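Local coordinates for protein heterodimeric restriction endonuclease R.BspD6I small subunit (Bacillus sp., PDB 2P14) that serves as the catalytic subunit of a heterodimeric type IIS restriction endonuclease, acting in complex with a monomeric site-specific nickase subunit, at residues 3-8 against 137-142; 63-68 against 152-157; 67-72 against 100-105; 76-81 against 110-115. All blocks are in the same frame, centred on the assembly; numbering follows the deposited sequence. Where two conformers were deposited one is given.

Contact 1 of 4, residues 3-8 against 137-142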
loop_
_atom_site.group_PDB
_atom_site.type_symbol
_atom_site.label_atom_id
_atom_site.label_comp_id
_atom_site.label_asym_id
_atom_site.label_seq_id
_atom_site.Cartn_x
_atom_site.Cartn_y
_atom_site.Cartn_z
ATOM N N ASP A 3 6.298 -16.365 -6.365
ATOM C CA ASP A 3 5.111 -17.146 -5.967
ATOM C C ASP A 3 4.062 -16.238 -5.339
ATOM O O ASP A 3 2.864 -16.382 -5.614
ATOM C CB ASP A 3 5.493 -18.331 -5.033
ATOM C CG ASP A 3 5.932 -17.902 -3.628
ATOM O OD1 ASP A 3 5.594 -18.623 -2.657
ATOM O OD2 ASP A 3 6.615 -16.853 -3.443
ATOM N N ILE A 4 4.525 -15.288 -4.531
ATOM C CA ILE A 4 3.604 -14.390 -3.828
ATOM C C ILE A 4 2.996 -13.448 -4.871
ATOM O O ILE A 4 1.779 -13.211 -4.883
ATOM C CB ILE A 4 4.306 -13.604 -2.705
ATOM C CG1 ILE A 4 4.820 -14.552 -1.620
ATOM C CG2 ILE A 4 3.334 -12.576 -2.095
ATOM C CD1 ILE A 4 5.784 -13.933 -0.645
ATOM N N LEU A 5 3.842 -12.894 -5.741
ATOM C CA LEU A 5 3.338 -11.988 -6.774
ATOM C C LEU A 5 2.314 -12.656 -7.676
ATOM O O LEU A 5 1.268 -12.065 -7.984
ATOM C CB LEU A 5 4.489 -11.357 -7.586
ATOM C CG LEU A 5 5.507 -10.577 -6.750
ATOM C CD1 LEU A 5 6.547 -9.935 -7.674
ATOM C CD2 LEU A 5 4.826 -9.506 -5.873
ATOM N N ASP A 6 2.604 -13.895 -8.097
ATOM C CA ASP A 6 1.675 -14.656 -8.952
ATOM C C ASP A 6 0.367 -14.938 -8.221
ATOM O O ASP A 6 -0.682 -15.037 -8.857
ATOM C CB ASP A 6 2.294 -15.992 -9.412
ATOM C CG ASP A 6 3.489 -15.817 -10.333
ATOM O OD1 ASP A 6 3.643 -14.737 -10.936
ATOM O OD2 ASP A 6 4.271 -16.796 -10.433
ATOM N N PHE A 7 0.435 -15.095 -6.895
ATOM C CA PHE A 7 -0.792 -15.403 -6.136
ATOM C C PHE A 7 -1.827 -14.273 -6.220
ATOM O O PHE A 7 -3.028 -14.507 -6.081
ATOM C CB PHE A 7 -0.521 -15.809 -4.680
ATOM C CG PHE A 7 -1.766 -16.286 -3.949
ATOM C CD1 PHE A 7 -2.247 -17.575 -4.134
ATOM C CD2 PHE A 7 -2.421 -15.432 -3.068
ATOM C CE1 PHE A 7 -3.408 -18.014 -3.463
ATOM C CE2 PHE A 7 -3.588 -15.852 -2.400
ATOM C CZ PHE A 7 -4.072 -17.133 -2.591
ATOM N N TYR A 8 -1.397 -13.043 -6.459
ATOM C CA TYR A 8 -2.393 -11.979 -6.683
ATOM C C TYR A 8 -3.420 -12.331 -7.746
ATOM O O TYR A 8 -4.557 -11.871 -7.678
ATOM C CB TYR A 8 -1.725 -10.652 -7.067
ATOM C CG TYR A 8 -1.174 -9.868 -5.898
ATOM C CD1 TYR A 8 0.209 -9.613 -5.786
ATOM C CD2 TYR A 8 -2.027 -9.362 -4.909
ATOM C CE1 TYR A 8 0.731 -8.857 -4.744
ATOM C CE2 TYR A 8 -1.495 -8.623 -3.833
ATOM C CZ TYR A 8 -0.131 -8.376 -3.767
ATOM O OH TYR A 8 0.361 -7.629 -2.743
ATOM N N GLN A 137 1.561 -2.315 -10.881
ATOM C CA GLN A 137 2.653 -1.402 -10.539
ATOM C C GLN A 137 3.455 -1.906 -9.342
ATOM O O GLN A 137 4.681 -1.836 -9.331
ATOM C CB GLN A 137 2.096 -0.004 -10.231
ATOM C CG GLN A 137 1.541 0.691 -11.476
ATOM C CD GLN A 137 0.645 1.849 -11.153
ATOM O OE1 GLN A 137 0.310 2.118 -9.989
ATOM N NE2 GLN A 137 0.231 2.565 -12.205
ATOM N N PHE A 138 2.758 -2.408 -8.329
ATOM C CA PHE A 138 3.419 -2.909 -7.138
ATOM C C PHE A 138 4.277 -4.134 -7.477
ATOM O O PHE A 138 5.408 -4.265 -6.966
ATOM C CB PHE A 138 2.337 -3.250 -6.106
ATOM C CG PHE A 138 2.875 -3.742 -4.796
ATOM C CD1 PHE A 138 3.776 -2.962 -4.063
ATOM C CD2 PHE A 138 2.460 -4.984 -4.279
ATOM C CE1 PHE A 138 4.270 -3.412 -2.810
ATOM C CE2 PHE A 138 2.934 -5.434 -3.056
ATOM C CZ PHE A 138 3.835 -4.669 -2.334
ATOM N N LYS A 139 3.750 -5.024 -8.324
ATOM C CA LYS A 139 4.554 -6.189 -8.730
ATOM C C LYS A 139 5.816 -5.728 -9.438
ATOM O O LYS A 139 6.908 -6.257 -9.181
ATOM C CB LYS A 139 3.805 -7.083 -9.693
ATOM C CG LYS A 139 2.633 -7.833 -9.162
ATOM C CD LYS A 139 2.203 -8.690 -10.328
ATOM C CE LYS A 139 1.046 -9.543 -10.014
ATOM N NZ LYS A 139 0.741 -10.428 -11.189
ATOM N N LYS A 140 5.673 -4.759 -10.347
ATOM C CA LYS A 140 6.838 -4.203 -11.055
ATOM C C LYS A 140 7.857 -3.651 -10.061
ATOM O O LYS A 140 9.040 -3.982 -10.153
ATOM C CB LYS A 140 6.442 -3.137 -12.087
ATOM C CG LYS A 140 6.147 -3.684 -13.444
ATOM C CD LYS A 140 6.367 -2.604 -14.504
ATOM C CE LYS A 140 6.691 -3.186 -15.890
ATOM N NZ LYS A 140 5.447 -3.387 -16.692
ATOM N N LEU A 141 7.399 -2.875 -9.076
ATOM C CA LEU A 141 8.248 -2.311 -8.044
ATOM C C LEU A 141 9.002 -3.385 -7.262
ATOM O O LEU A 141 10.209 -3.270 -7.052
ATOM C CB LEU A 141 7.450 -1.411 -7.097
ATOM C CG LEU A 141 8.204 -0.841 -5.893
ATOM C CD1 LEU A 141 9.451 -0.043 -6.334
ATOM C CD2 LEU A 141 7.270 0.019 -5.062
ATOM N N VAL A 142 8.300 -4.427 -6.848
ATOM C CA VAL A 142 8.944 -5.496 -6.069
ATOM C C VAL A 142 10.004 -6.206 -6.929
ATOM O O VAL A 142 11.104 -6.484 -6.434
ATOM C CB VAL A 142 7.881 -6.516 -5.507
ATOM C CG1 VAL A 142 8.581 -7.710 -4.791
ATOM C CG2 VAL A 142 6.936 -5.819 -4.526
HETATM O O HOH W 1 2.617 -12.558 -11.760
#

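Contact 2 of 4, residues 63-68 against 152-157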
loop_
_atom_site.group_PDB
_atom_site.type_symbol
_atom_site.label_atom_id
_atom_site.label_comp_id
_atom_site.label_asym_id
_atom_site.label_seq_id
_atom_site.Cartn_x
_atom_site.Cartn_y
_atom_site.Cartn_z
ATOM N N VAL A 63 4.179 -1.454 8.555
ATOM C CA VAL A 63 5.580 -1.900 8.613
ATOM C C VAL A 63 6.431 -0.723 9.134
ATOM O O VAL A 63 6.376 0.397 8.591
ATOM C CB VAL A 63 6.093 -2.437 7.249
ATOM C CG1 VAL A 63 6.128 -1.354 6.221
ATOM C CG2 VAL A 63 7.470 -3.095 7.371
ATOM N N GLU A 64 7.155 -0.978 10.228
ATOM C CA GLU A 64 8.006 0.055 10.798
ATOM C C GLU A 64 9.450 -0.270 10.501
ATOM O O GLU A 64 9.954 -1.298 10.902
ATOM C CB GLU A 64 7.779 0.159 12.306
ATOM C CG GLU A 64 6.381 0.638 12.616
ATOM C CD GLU A 64 6.129 0.861 14.104
ATOM O OE1 GLU A 64 6.618 0.027 14.925
ATOM O OE2 GLU A 64 5.422 1.830 14.425
ATOM N N TYR A 65 10.110 0.603 9.750
ATOM C CA TYR A 65 11.529 0.450 9.493
ATOM C C TYR A 65 12.266 1.405 10.417
ATOM O O TYR A 65 11.663 2.188 11.146
ATOM C CB TYR A 65 11.837 0.807 8.061
ATOM C CG TYR A 65 11.161 -0.099 7.063
ATOM C CD1 TYR A 65 11.586 -1.434 6.904
ATOM C CD2 TYR A 65 10.110 0.374 6.271
ATOM C CE1 TYR A 65 10.977 -2.281 5.987
ATOM C CE2 TYR A 65 9.487 -0.464 5.337
ATOM C CZ TYR A 65 9.918 -1.802 5.201
ATOM O OH TYR A 65 9.291 -2.610 4.261
ATOM N N GLU A 66 13.589 1.384 10.340
ATOM C CA GLU A 66 14.361 2.227 11.225
ATOM C C GLU A 66 14.012 3.719 11.153
ATOM O O GLU A 66 13.819 4.358 12.191
ATOM C CB GLU A 66 15.833 2.016 10.885
ATOM C CG GLU A 66 16.783 2.651 11.839
ATOM C CD GLU A 66 18.067 1.927 11.781
ATOM O OE1 GLU A 66 18.099 0.790 12.340
ATOM O OE2 GLU A 66 19.004 2.481 11.143
ATOM N N HIS A 67 13.925 4.256 9.949
ATOM C CA HIS A 67 13.786 5.711 9.863
ATOM C C HIS A 67 12.408 6.180 9.426
ATOM O O HIS A 67 12.151 7.378 9.342
ATOM C CB HIS A 67 14.874 6.285 8.974
ATOM C CG HIS A 67 16.247 6.062 9.519
ATOM N ND1 HIS A 67 16.694 6.684 10.662
ATOM C CD2 HIS A 67 17.248 5.246 9.112
ATOM C CE1 HIS A 67 17.924 6.277 10.928
ATOM N NE2 HIS A 67 18.288 5.418 9.994
ATOM N N PHE A 68 11.508 5.230 9.155
ATOM C CA PHE A 68 10.189 5.613 8.646
ATOM C C PHE A 68 9.294 4.406 8.686
ATOM O O PHE A 68 9.787 3.275 8.834
ATOM C CB PHE A 68 10.266 6.137 7.199
ATOM C CG PHE A 68 10.511 5.060 6.167
ATOM C CD1 PHE A 68 9.489 4.634 5.308
ATOM C CD2 PHE A 68 11.766 4.451 6.051
ATOM C CE1 PHE A 68 9.717 3.624 4.343
ATOM C CE2 PHE A 68 11.995 3.433 5.099
ATOM C CZ PHE A 68 10.984 3.017 4.250
ATOM N N PHE A 152 17.517 -5.974 0.176
ATOM C CA PHE A 152 16.478 -4.999 0.342
ATOM C C PHE A 152 16.890 -3.900 1.306
ATOM O O PHE A 152 17.105 -4.155 2.501
ATOM C CB PHE A 152 15.162 -5.657 0.780
ATOM C CG PHE A 152 14.073 -4.662 1.076
ATOM C CD1 PHE A 152 13.676 -3.755 0.101
ATOM C CD2 PHE A 152 13.496 -4.608 2.336
ATOM C CE1 PHE A 152 12.684 -2.804 0.391
ATOM C CE2 PHE A 152 12.523 -3.688 2.621
ATOM C CZ PHE A 152 12.109 -2.797 1.642
ATOM N N ASN A 153 16.986 -2.677 0.779
ATOM C CA ASN A 153 17.261 -1.526 1.602
ATOM C C ASN A 153 15.980 -0.688 1.777
ATOM O O ASN A 153 15.562 -0.021 0.835
ATOM C CB ASN A 153 18.354 -0.683 0.941
ATOM C CG ASN A 153 18.735 0.540 1.754
ATOM O OD1 ASN A 153 18.197 0.810 2.809
ATOM N ND2 ASN A 153 19.734 1.283 1.255
ATOM N N PRO A 154 15.367 -0.710 2.974
ATOM C CA PRO A 154 14.139 0.078 3.183
ATOM C C PRO A 154 14.320 1.558 2.802
ATOM O O PRO A 154 13.368 2.190 2.339
ATOM C CB PRO A 154 13.896 -0.049 4.689
ATOM C CG PRO A 154 14.540 -1.383 5.059
ATOM C CD PRO A 154 15.793 -1.403 4.202
ATOM N N ASN A 155 15.527 2.109 2.958
ATOM C CA ASN A 155 15.733 3.505 2.607
ATOM C C ASN A 155 15.607 3.794 1.114
ATOM O O ASN A 155 15.215 4.902 0.734
ATOM C CB ASN A 155 17.075 3.997 3.147
ATOM C CG ASN A 155 17.221 3.732 4.623
ATOM O OD1 ASN A 155 18.150 3.025 5.074
ATOM N ND2 ASN A 155 16.300 4.283 5.402
ATOM N N LYS A 156 15.940 2.798 0.283
ATOM C CA LYS A 156 15.710 2.907 -1.145
ATOM C C LYS A 156 14.205 2.918 -1.437
ATOM O O LYS A 156 13.740 3.688 -2.302
ATOM C CB LYS A 156 16.436 1.789 -1.903
ATOM C CG LYS A 156 16.253 1.842 -3.417
ATOM C CD LYS A 156 16.970 0.705 -4.140
ATOM C CE LYS A 156 16.709 0.821 -5.641
ATOM N NZ LYS A 156 17.600 -0.075 -6.469
ATOM N N LEU A 157 13.447 2.077 -0.742
ATOM C CA LEU A 157 12.003 2.100 -0.881
ATOM C C LEU A 157 11.447 3.465 -0.459
ATOM O O LEU A 157 10.558 4.009 -1.129
ATOM C CB LEU A 157 11.349 0.960 -0.082
ATOM C CG LEU A 157 9.809 0.902 -0.126
ATOM C CD1 LEU A 157 9.302 0.883 -1.569
ATOM C CD2 LEU A 157 9.325 -0.321 0.660
#

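Contact 3 of 4, residues 67-72 against 100-105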
loop_
_atom_site.group_PDB
_atom_site.type_symbol
_atom_site.label_atom_id
_atom_site.label_comp_id
_atom_site.label_asym_id
_atom_site.label_seq_id
_atom_site.Cartn_x
_atom_site.Cartn_y
_atom_site.Cartn_z
ATOM N N HIS A 67 13.925 4.256 9.949
ATOM C CA HIS A 67 13.786 5.711 9.863
ATOM C C HIS A 67 12.408 6.180 9.426
ATOM O O HIS A 67 12.151 7.378 9.342
ATOM C CB HIS A 67 14.874 6.285 8.974
ATOM C CG HIS A 67 16.247 6.062 9.519
ATOM N ND1 HIS A 67 16.694 6.684 10.662
ATOM C CD2 HIS A 67 17.248 5.246 9.112
ATOM C CE1 HIS A 67 17.924 6.277 10.928
ATOM N NE2 HIS A 67 18.288 5.418 9.994
ATOM N N PHE A 68 11.508 5.230 9.155
ATOM C CA PHE A 68 10.189 5.613 8.646
ATOM C C PHE A 68 9.294 4.406 8.686
ATOM O O PHE A 68 9.787 3.275 8.834
ATOM C CB PHE A 68 10.266 6.137 7.199
ATOM C CG PHE A 68 10.511 5.060 6.167
ATOM C CD1 PHE A 68 9.489 4.634 5.308
ATOM C CD2 PHE A 68 11.766 4.451 6.051
ATOM C CE1 PHE A 68 9.717 3.624 4.343
ATOM C CE2 PHE A 68 11.995 3.433 5.099
ATOM C CZ PHE A 68 10.984 3.017 4.250
ATOM N N SER A 69 7.992 4.664 8.548
ATOM C CA SER A 69 6.988 3.605 8.525
ATOM C C SER A 69 6.158 3.680 7.241
ATOM O O SER A 69 6.037 4.754 6.635
ATOM C CB SER A 69 6.087 3.741 9.756
ATOM O OG SER A 69 6.900 3.589 10.910
ATOM N N ILE A 70 5.552 2.550 6.885
ATOM C CA ILE A 70 4.575 2.518 5.802
ATOM C C ILE A 70 3.314 1.876 6.325
ATOM O O ILE A 70 3.373 0.789 6.904
ATOM C CB ILE A 70 5.025 1.713 4.570
ATOM C CG1 ILE A 70 6.435 2.103 4.106
ATOM C CG2 ILE A 70 4.042 1.912 3.419
ATOM C CD1 ILE A 70 6.964 1.165 3.015
ATOM N N LEU A 71 2.216 2.610 6.186
ATOM C CA LEU A 71 0.893 2.035 6.476
ATOM C C LEU A 71 0.426 1.516 5.133
ATOM O O LEU A 71 0.397 2.252 4.155
ATOM C CB LEU A 71 -0.068 3.093 6.978
ATOM C CG LEU A 71 0.058 3.553 8.427
ATOM C CD1 LEU A 71 1.368 4.343 8.575
ATOM C CD2 LEU A 71 -1.096 4.410 8.821
ATOM N N ILE A 72 0.019 0.250 5.067
ATOM C CA ILE A 72 -0.403 -0.327 3.813
ATOM C C ILE A 72 -1.904 -0.616 3.893
ATOM O O ILE A 72 -2.387 -1.287 4.837
ATOM C CB ILE A 72 0.390 -1.587 3.465
ATOM C CG1 ILE A 72 1.904 -1.268 3.393
ATOM C CG2 ILE A 72 -0.064 -2.103 2.119
ATOM C CD1 ILE A 72 2.708 -2.109 4.302
ATOM N N LYS A 100 2.381 10.534 16.219
ATOM C CA LYS A 100 3.567 10.001 16.915
ATOM C C LYS A 100 4.839 10.754 16.553
ATOM O O LYS A 100 5.852 10.613 17.224
ATOM C CB LYS A 100 3.765 8.508 16.607
ATOM C CG LYS A 100 2.582 7.624 16.981
ATOM C CD LYS A 100 2.713 6.242 16.326
ATOM C CE LYS A 100 1.578 5.324 16.707
ATOM N NZ LYS A 100 1.731 4.929 18.132
ATOM N N GLY A 101 4.792 11.523 15.473
ATOM C CA GLY A 101 5.981 12.287 15.065
ATOM C C GLY A 101 7.007 11.490 14.275
ATOM O O GLY A 101 8.173 11.892 14.150
ATOM N N ILE A 102 6.584 10.348 13.739
ATOM C CA ILE A 102 7.476 9.441 13.004
ATOM C C ILE A 102 7.213 9.631 11.519
ATOM O O ILE A 102 6.054 9.737 11.072
ATOM C CB ILE A 102 7.188 7.970 13.401
ATOM C CG1 ILE A 102 7.486 7.769 14.902
ATOM C CG2 ILE A 102 7.988 6.984 12.518
ATOM C CD1 ILE A 102 6.933 6.486 15.495
ATOM N N GLU A 103 8.274 9.700 10.739
ATOM C CA GLU A 103 8.105 9.817 9.290
ATOM C C GLU A 103 7.307 8.591 8.777
ATOM O O GLU A 103 7.706 7.447 9.040
ATOM C CB GLU A 103 9.464 9.945 8.597
ATOM C CG GLU A 103 9.330 10.221 7.114
ATOM C CD GLU A 103 10.658 10.275 6.356
ATOM O OE1 GLU A 103 11.700 10.029 6.992
ATOM O OE2 GLU A 103 10.634 10.515 5.111
ATOM N N ALA A 104 6.230 8.847 8.021
ATOM C CA ALA A 104 5.348 7.743 7.582
ATOM C C ALA A 104 4.639 8.098 6.282
ATOM O O ALA A 104 4.328 9.280 6.028
ATOM C CB ALA A 104 4.316 7.399 8.676
ATOM N N TYR A 105 4.406 7.049 5.476
ATOM C CA TYR A 105 3.724 7.131 4.192
ATOM C C TYR A 105 2.655 6.066 4.217
ATOM O O TYR A 105 2.870 4.996 4.814
ATOM C CB TYR A 105 4.725 6.843 3.034
ATOM C CG TYR A 105 5.838 7.846 3.091
ATOM C CD1 TYR A 105 5.685 9.110 2.500
ATOM C CD2 TYR A 105 6.990 7.573 3.785
ATOM C CE1 TYR A 105 6.652 10.069 2.611
ATOM C CE2 TYR A 105 7.988 8.547 3.905
ATOM C CZ TYR A 105 7.791 9.787 3.299
ATOM O OH TYR A 105 8.727 10.815 3.411
HETATM O O HOH W 2 10.942 9.012 11.774
HETATM O O HOH W 3 13.024 9.848 9.492
#

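Contact 4 of 4, residues 76-81 against 110-115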
loop_
_atom_site.group_PDB
_atom_site.type_symbol
_atom_site.label_atom_id
_atom_site.label_comp_id
_atom_site.label_asym_id
_atom_site.label_seq_id
_atom_site.Cartn_x
_atom_site.Cartn_y
_atom_site.Cartn_z
ATOM N N LEU A 76 -9.907 -4.054 -2.959
ATOM C CA LEU A 76 -10.326 -4.556 -4.259
ATOM C C LEU A 76 -11.449 -3.707 -4.879
ATOM O O LEU A 76 -11.868 -3.944 -6.030
ATOM C CB LEU A 76 -10.762 -6.017 -4.158
ATOM C CG LEU A 76 -9.651 -7.011 -3.819
ATOM C CD1 LEU A 76 -10.223 -8.417 -3.582
ATOM C CD2 LEU A 76 -8.583 -7.044 -4.910
ATOM N N THR A 77 -11.885 -2.692 -4.132
ATOM C CA THR A 77 -12.935 -1.772 -4.613
ATOM C C THR A 77 -12.419 -0.860 -5.716
ATOM O O THR A 77 -11.307 -0.297 -5.614
ATOM C CB THR A 77 -13.462 -0.941 -3.440
ATOM O OG1 THR A 77 -13.917 -1.845 -2.436
ATOM C CG2 THR A 77 -14.642 -0.042 -3.846
ATOM N N ILE A 78 -13.233 -0.715 -6.764
ATOM C CA ILE A 78 -12.864 0.155 -7.877
ATOM C C ILE A 78 -13.926 1.227 -8.125
ATOM O O ILE A 78 -15.045 1.126 -7.639
ATOM C CB ILE A 78 -12.607 -0.644 -9.189
ATOM C CG1 ILE A 78 -13.888 -1.364 -9.667
ATOM C CG2 ILE A 78 -11.382 -1.580 -9.021
ATOM C CD1 ILE A 78 -13.827 -1.815 -11.133
ATOM N N GLY A 79 -13.555 2.243 -8.890
ATOM C CA GLY A 79 -14.493 3.310 -9.246
ATOM C C GLY A 79 -14.756 4.272 -8.094
ATOM O O GLY A 79 -13.958 4.362 -7.155
ATOM N N GLU A 80 -15.853 5.026 -8.183
ATOM C CA GLU A 80 -16.178 5.983 -7.118
ATOM C C GLU A 80 -16.390 5.340 -5.746
ATOM O O GLU A 80 -16.180 6.012 -4.741
ATOM C CB GLU A 80 -17.372 6.867 -7.496
ATOM C CG GLU A 80 -17.007 8.306 -7.936
ATOM C CD GLU A 80 -17.398 9.364 -6.905
ATOM O OE1 GLU A 80 -18.603 9.445 -6.557
ATOM O OE2 GLU A 80 -16.508 10.122 -6.447
ATOM N N LYS A 81 -16.766 4.062 -5.700
ATOM C CA LYS A 81 -16.867 3.345 -4.427
ATOM C C LYS A 81 -15.500 3.252 -3.731
ATOM O O LYS A 81 -15.434 3.102 -2.508
ATOM C CB LYS A 81 -17.478 1.961 -4.594
ATOM C CG LYS A 81 -18.974 1.980 -4.912
ATOM C CD LYS A 81 -19.352 0.714 -5.668
ATOM C CE LYS A 81 -19.690 -0.419 -4.742
ATOM N NZ LYS A 81 -21.092 -0.300 -4.233
ATOM N N GLY A 110 -4.523 -1.056 -4.915
ATOM C CA GLY A 110 -5.803 -1.394 -5.503
ATOM C C GLY A 110 -5.638 -2.091 -6.842
ATOM O O GLY A 110 -4.518 -2.205 -7.319
ATOM N N LYS A 111 -6.731 -2.594 -7.413
ATOM C CA LYS A 111 -6.666 -3.150 -8.790
ATOM C C LYS A 111 -6.506 -2.041 -9.817
ATOM O O LYS A 111 -5.793 -2.165 -10.820
ATOM C CB LYS A 111 -7.936 -3.942 -9.115
ATOM C CG LYS A 111 -8.050 -5.222 -8.304
ATOM C CD LYS A 111 -9.055 -6.170 -8.942
ATOM C CE LYS A 111 -10.453 -5.587 -8.987
ATOM N NZ LYS A 111 -11.403 -6.567 -9.597
ATOM N N SER A 112 -7.190 -0.937 -9.532
ATOM C CA SER A 112 -7.106 0.250 -10.362
ATOM C C SER A 112 -7.370 1.420 -9.445
ATOM O O SER A 112 -8.099 1.294 -8.464
ATOM C CB SER A 112 -8.131 0.190 -11.490
ATOM O OG SER A 112 -9.422 -0.004 -10.957
ATOM N N ILE A 113 -6.743 2.561 -9.758
ATOM C CA ILE A 113 -6.842 3.733 -8.874
ATOM C C ILE A 113 -7.858 4.706 -9.451
ATOM O O ILE A 113 -7.703 5.169 -10.600
ATOM C CB ILE A 113 -5.462 4.441 -8.693
ATOM C CG1 ILE A 113 -4.408 3.435 -8.214
ATOM C CG2 ILE A 113 -5.607 5.649 -7.727
ATOM C CD1 ILE A 113 -4.796 2.717 -6.905
ATOM N N ASP A 114 -8.896 5.000 -8.675
ATOM C CA ASP A 114 -9.956 5.898 -9.140
ATOM C C ASP A 114 -9.478 7.351 -9.031
ATOM O O ASP A 114 -8.829 7.731 -8.056
ATOM C CB ASP A 114 -11.208 5.652 -8.309
ATOM C CG ASP A 114 -12.290 6.662 -8.573
ATOM O OD1 ASP A 114 -12.927 6.544 -9.630
ATOM O OD2 ASP A 114 -12.476 7.559 -7.721
ATOM N N LEU A 115 -9.814 8.165 -10.033
ATOM C CA LEU A 115 -9.356 9.550 -10.051
ATOM C C LEU A 115 -9.921 10.378 -8.879
ATOM O O LEU A 115 -9.207 11.175 -8.300
ATOM C CB LEU A 115 -9.703 10.170 -11.393
ATOM C CG LEU A 115 -8.825 11.279 -11.929
ATOM C CD1 LEU A 115 -7.359 10.858 -12.092
ATOM C CD2 LEU A 115 -9.443 11.673 -13.273
HETATM O O HOH W 4 -9.042 -1.801 -6.121
HETATM O O HOH W 5 -10.828 2.272 -9.499
#

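Contact 1 of 4, residues 3-8 against 137-142
Leu5 of the N-terminal helix 2-7, and Tyr8 just after it, meet Phe138, Lys139 and Val142 of helix 135-146, a helix-to-helix contact in the α/β core of this PDDEXK-clan nuclease. Leu5 points at the other helix, and its CD1 branch meets Val142 CG1 at 4.2 Å. The other branch of Val142, CG2, lies over one face of the Phe138 ring, displaced toward its rim. Tyr8 and Phe138 cross at about a right angle: Tyr8 OH reaches the edge of the Phe138 ring, 3.4 Å from CE2, while that hydroxyl is hydrogen-bonded to Thr25 OG1 on helix 17-32. With CG of Phe138 anti to its own backbone N (chi1 -178°), the ring is carried up to this hydroxyl and onto Leu107 and Leu109 of strand 104-110. Lys139 runs extended toward helix 2-7. Its CE sits 3.2 Å from Leu5 O, and its aliphatic chain packs along Leu5 CB and Tyr8 CB. NZ is held by a salt bridge with Glu9 and by a water, Lys139 NZ to water oxygen 2.9 Å, which in turn donates to Asp6 OD1. Helix 2-7 thus packs on helix 135-146, which itself lies on strand 104-110 of the sheet through Phe138, the layering of an α/β fold.

Contact 2 of 4, residues 63-68 against 152-157
Pro154 lies over one face of the Tyr65 ring, making a CH-pi contact in which Pro154 CB stands 3.8 Å from the ring centroid and 23° off the ring normal. Pro154 CG extends the overlap toward the rim, 3.5 Å from Tyr65 CD1. Phe68 meets the same proline differently: its ring edge is turned to the backbone carbonyl, with Phe68 CZ 3.2 Å from Pro154 O. That ring is brought over by a first torsion setting CG between the backbone N and the carbonyl carbon (chi1 73°). Tyr65 and Phe152 cross at about a right angle, Tyr65 OH lying at the Phe152 edge, 3.8 Å from CE2. Tyr65 and Phe68 flank the turn of a β-hairpin, between strands 61-64 and 69-75, which is tied by Tyr65 N to Phe68 O at 2.8 Å. Facing it is the start of helix 154-165. Asn153 is its N-cap: Asn155 N donates to Asn153 OD1 at 3.0 Å, approaching from above the carbonyl plane of that amide. Leu157, one turn into the helix, brings CD2 to 4.3 Å from Tyr65 OH and also packs on Ile70. Phe29 of helix 17-32 touches the Tyr65 side chain as well.

Contact 3 of 4, residues 67-72 against 100-105
The carbonyl oxygen of His67 is gripped by two waters that link it to Glu103. One, 2.6 Å from His67 O, also donates to Glu103 OE1 at 2.8 Å; the other, a longer bond, accepts from Glu103 N. Glu103 OE1 has a further partner in the salt bridge to Lys158, while Glu103 OE2 takes a bond from Tyr105 OH at 2.6 Å on its anti lone pair, within the plane of the tyrosine ring. The extended Glu103 chain, CG anti to its backbone N (chi1 -174°), puts the carboxylate there. Beyond this wet end the backbones join as parallel strands. Ser69 N donates to Glu103 O at 2.8 Å, Tyr105 N to Ser69 O at 3.0 Å, and Leu71 N to Tyr105 O at 2.8 Å. These strands, 69-75 and 104-110, are the two arms of a beta-alpha-beta crossover through helix 80-98, and that helix touches the sheet face carrying Ser69 and Ala104: Ser69 OG is hydrogen-bonded to Tyr97 OH. On the face with Ile70 and Tyr105, helix 154-165 packs through Leu157 and Ile162. There the Phe68 and Tyr105 side chains cross at about a right angle, Phe68 CD1 reaching the tyrosine edge 4.1 Å from CD2.

Contact 4 of 4, residues 76-81 against 110-115
Asp114 and Gly79 form the tight end of this surface contact, with the carboxylate laid against the glycine carbonyl: Asp114 CG is 3.2 Å from Gly79 O, and Asp114 OD1 is 3.3 Å from Gly79 C. No hydrogen bond holds the pair. The polar grip on Asp114 lies elsewhere, since its OD2 accepts from Phe117 N and makes it the N-cap of helix 115-121. CG stands anti to the backbone N (chi1 172°), which lets the group serve that helix end while flanking Gly79. The other end is apolar and more loosely fitted, on the outer side where Ile78 and Lys111 are exposed. The Lys111 chain crosses Leu76 obliquely, CG at 3.9 Å from Leu76 CD2, then bends at chi3 (-62°) so that CE comes 3.7 Å from Leu76 O and 4.1 Å from Ile78 CG2. Its ammonium group goes on to a salt bridge with Glu12. One water joins the backbones, donating to Thr77 O and accepting from Lys111 N; a second links Gly79 N to Ser112 OG. Gln82 of helix 80-98 binds Thr77 O, Ser112 O and Asp114 N, tying the lead-in to its own helix to the loop between strand 104-110 and helix 115-121, while Leu76 leans on Pro17 and Phe21 of helix 17-32.

Overall arrangement
Along the chain the first segments come in the order of contacts 1, 2, 3 and 4; the second segments then run 3, 4, 1, 2. Contacts 2 and 3, with centres about 9 Å apart, share His67 and Phe68 and meet through neighbouring strands 61-64 and 69-75 of the mixed five-stranded sheet. Contacts 3 and 4, centres about 24 Å apart, lie near opposite ends of the parallel strands 69-75 and 104-110. The centres of contacts 1 and 2 are about 19 Å apart, and helices 135-146 and 154-165 touch there through Leu141 and Leu157. Contact 1 sets the N-terminal helix on helix 135-146 and contact 2 sets helix 154-165 on the hairpin, consistent with a compact PDDEXK-type nuclease domain.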